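Local coordinates for protein extracellular invertase (Aspergillus kawachii, PDB 5XH8) that probably cleaves sucrose as a family 32 beta-fructofuranosidase and transfers the fructosyl unit to acceptors, giving fructooligosaccharides such as 1-kestose, at residues 29-34 against 367-372. Numbering follows the deposited sequence.
Sequences RAHVLP and TGTLLL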
ATOM      1  N   ARG A  29      24.102  16.473 -30.948  1.00 24.02           N
ATOM      2  CA  ARG A  29      24.439  17.725 -30.233  1.00 24.39           C
ATOM      3  C   ARG A  29      23.261  18.641 -29.887  1.00 22.98           C
ATOM      4  O   ARG A  29      23.407  19.514 -29.020  1.00 24.23           O
ATOM      5  CB  ARG A  29      25.486  18.512 -31.032  1.00 25.12           C
ATOM      6  CG  ARG A  29      24.996  19.115 -32.335  1.00 26.33           C
ATOM      7  CD  ARG A  29      26.020  20.116 -32.889  1.00 29.07           C
ATOM      8  NE  ARG A  29      27.302  19.481 -33.221  1.00 31.24           N
ATOM      9  CZ  ARG A  29      27.987  19.598 -34.369  1.00 35.34           C
ATOM     10  NH1 ARG A  29      27.593  20.380 -35.389  1.00 35.14           N
ATOM     11  NH2 ARG A  29      29.132  18.930 -34.488  1.00 35.33           N
ATOM     12  N   ALA A  30      22.137  18.476 -30.581  1.00 22.85           N
ATOM     13  CA  ALA A  30      20.967  19.356 -30.444  1.00 24.07           C
ATOM     14  C   ALA A  30      19.740  18.662 -29.800  1.00 25.10           C
ATOM     15  O   ALA A  30      18.616  19.161 -29.925  1.00 25.06           O
ATOM     16  CB  ALA A  30      20.571  19.896 -31.809  1.00 24.43           C
ATOM     17  N   HIS A  31      19.959  17.532 -29.117  1.00 25.03           N
ATOM     18  CA  HIS A  31      18.873  16.740 -28.514  1.00 24.21           C
ATOM     19  C   HIS A  31      19.044  16.598 -26.995  1.00 23.73           C
ATOM     20  O   HIS A  31      20.154  16.684 -26.462  1.00 22.86           O
ATOM     21  CB  HIS A  31      18.827  15.345 -29.147  1.00 24.49           C
ATOM     22  CG  HIS A  31      18.122  15.303 -30.461  1.00 24.91           C
ATOM     23  ND1 HIS A  31      18.693  15.769 -31.624  1.00 25.82           N
ATOM     24  CD2 HIS A  31      16.900  14.844 -30.802  1.00 24.39           C
ATOM     25  CE1 HIS A  31      17.846  15.608 -32.620  1.00 24.85           C
ATOM     26  NE2 HIS A  31      16.755  15.039 -32.149  1.00 26.38           N
ATOM     27  N   VAL A  32      17.929  16.346 -26.313  1.00 22.23           N
ATOM     28  CA  VAL A  32      17.944  16.079 -24.865  1.00 22.83           C
ATOM     29  C   VAL A  32      18.308  14.617 -24.588  1.00 21.47           C
ATOM     30  O   VAL A  32      17.586  13.700 -24.970  1.00 21.51           O
ATOM     31  CB  VAL A  32      16.578  16.434 -24.187  1.00 22.35           C
ATOM     32  CG1 VAL A  32      16.530  15.956 -22.728  1.00 22.59           C
ATOM     33  CG2 VAL A  32      16.352  17.913 -24.264  1.00 22.62           C
ATOM     34  N   LEU A  33      19.436  14.431 -23.911  1.00 20.69           N
ATOM     35  CA  LEU A  33      19.850  13.144 -23.427  1.00 21.14           C
ATOM     36  C   LEU A  33      20.814  13.386 -22.254  1.00 20.74           C
ATOM     37  O   LEU A  33      21.394  14.457 -22.159  1.00 21.15           O
ATOM     38  CB  LEU A  33      20.485  12.311 -24.569  1.00 20.90           C
ATOM     39  CG  LEU A  33      21.919  12.556 -25.030  1.00 21.04           C
ATOM     40  CD1 LEU A  33      22.291  11.517 -26.088  1.00 21.62           C
ATOM     41  CD2 LEU A  33      22.139  13.976 -25.565  1.00 22.40           C
ATOM     42  N   PRO A  34      20.996  12.400 -21.367  1.00 20.38           N
ATOM     43  CA  PRO A  34      21.864  12.624 -20.201  1.00 21.85           C
ATOM     44  C   PRO A  34      23.340  12.796 -20.588  1.00 22.76           C
ATOM     45  O   PRO A  34      23.710  12.551 -21.751  1.00 22.03           O
ATOM     46  CB  PRO A  34      21.659  11.355 -19.354  1.00 21.47           C
ATOM     47  CG  PRO A  34      21.145  10.333 -20.320  1.00 21.36           C
ATOM     48  CD  PRO A  34      20.378  11.075 -21.352  1.00 20.66           C
ATOM     49  N   THR A 367      22.798   5.373 -24.283  1.00 22.78           N
ATOM     50  CA  THR A 367      21.719   4.639 -24.925  1.00 22.97           C
ATOM     51  C   THR A 367      20.466   5.495 -24.897  1.00 22.63           C
ATOM     52  O   THR A 367      20.006   5.881 -23.821  1.00 22.00           O
ATOM     53  CB  THR A 367      21.403   3.322 -24.184  1.00 22.93           C
ATOM     54  OG1 THR A 367      22.586   2.540 -24.038  1.00 23.06           O
ATOM     55  CG2 THR A 367      20.351   2.521 -24.933  1.00 23.56           C
ATOM     56  N   GLY A 368      19.920   5.773 -26.085  1.00 22.17           N
ATOM     57  CA  GLY A 368      18.707   6.530 -26.228  1.00 22.70           C
ATOM     58  C   GLY A 368      18.846   8.050 -26.281  1.00 23.06           C
ATOM     59  O   GLY A 368      19.877   8.642 -25.907  1.00 21.61           O
ATOM     60  N   THR A 369      17.760   8.674 -26.719  1.00 21.57           N
ATOM     61  CA  THR A 369      17.627  10.116 -26.688  1.00 21.89           C
ATOM     62  C   THR A 369      16.153  10.455 -26.609  1.00 21.68           C
ATOM     63  O   THR A 369      15.313   9.593 -26.884  1.00 20.98           O
ATOM     64  CB  THR A 369      18.246  10.756 -27.947  1.00 21.74           C
ATOM     65  OG1 THR A 369      18.262  12.178 -27.819  1.00 21.54           O
ATOM     66  CG2 THR A 369      17.472  10.375 -29.197  1.00 22.54           C
ATOM     67  N   LEU A 370      15.848  11.696 -26.211  1.00 21.27           N
ATOM     68  CA  LEU A 370      14.544  12.258 -26.489  1.00 22.03           C
ATOM     69  C   LEU A 370      14.620  12.893 -27.863  1.00 22.80           C
ATOM     70  O   LEU A 370      15.701  13.337 -28.302  1.00 20.91           O
ATOM     71  CB  LEU A 370      14.156  13.332 -25.463  1.00 22.46           C
ATOM     72  CG  LEU A 370      14.106  12.921 -23.997  1.00 22.89           C
ATOM     73  CD1 LEU A 370      13.409  13.991 -23.156  1.00 24.74           C
ATOM     74  CD2 LEU A 370      13.423  11.578 -23.829  1.00 23.05           C
ATOM     75  N   LEU A 371      13.480  12.948 -28.534  1.00 21.69           N
ATOM     76  CA  LEU A 371      13.377  13.708 -29.785  1.00 23.33           C
ATOM     77  C   LEU A 371      13.243  15.215 -29.504  1.00 23.86           C
ATOM     78  O   LEU A 371      13.142  15.655 -28.341  1.00 22.62           O
ATOM     79  CB  LEU A 371      12.219  13.173 -30.615  1.00 23.82           C
ATOM     80  CG  LEU A 371      12.341  11.678 -30.946  1.00 24.24           C
ATOM     81  CD1 LEU A 371      11.176  11.255 -31.834  1.00 26.60           C
ATOM     82  CD2 LEU A 371      13.667  11.369 -31.624  1.00 25.44           C
ATOM     83  N   LEU A 372      13.306  16.017 -30.565  1.00 24.37           N
ATOM     84  CA  LEU A 372      13.199  17.459 -30.432  1.00 23.93           C
ATOM     85  C   LEU A 372      11.843  17.813 -29.760  1.00 22.67           C
ATOM     86  O   LEU A 372      10.836  17.159 -30.023  1.00 21.05           O
ATOM     87  CB  LEU A 372      13.235  18.140 -31.812  1.00 24.62           C
ATOM     88  CG  LEU A 372      14.463  17.926 -32.704  1.00 24.63           C
ATOM     89  CD1 LEU A 372      14.134  18.430 -34.101  1.00 25.22           C
ATOM     90  CD2 LEU A 372      15.679  18.599 -32.088  1.00 25.52           C
TER
HETATM   91  O   HOH W   1      15.445  16.873 -27.508  1.00 24.26           O
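A single direct backbone hydrogen bond joins V32 to L370: the amide N of L370 donates to the carbonyl O of V32 (2.9 Å), arriving almost head-on to the C=O. A water extends the link, accepting from V32 N and donating to L371 O. T369 has OG1 anti to its backbone N (chi1 -173°), where the hydroxyl donates to the carbonyl O of L370, the next residue in its own segment, at 2.9 Å while also lying against CB of H31.

With a flat ring for packing and two nitrogens for hydrogen bonds, H31 suits the middle of the contact. Methyl CD2 of L372 sits over one ring face, 3.9 Å from the centroid in a CH-pi contact, and L370 O lies in plane at the edge, 3.2 Å from CD2 of H31. ND1 is hydrogen-bonded to D547 and NE2 to E552, fixing the ring's rotation and probably favouring a protonated imidazole. Apolar packing adds branched V32, whose CG1 touches CD1 of L370 at 3.7 Å. At G368 (phi 87°) a CB would press on the carbonyl O of T367.

H31 in the loop before strand 37-47, with E552 also bonding L372 N, ties strand 366-385 of the family 32 beta-propeller to strands 534-547 and 550-555 of the C-terminal beta-sandwich, a buried interdomain junction.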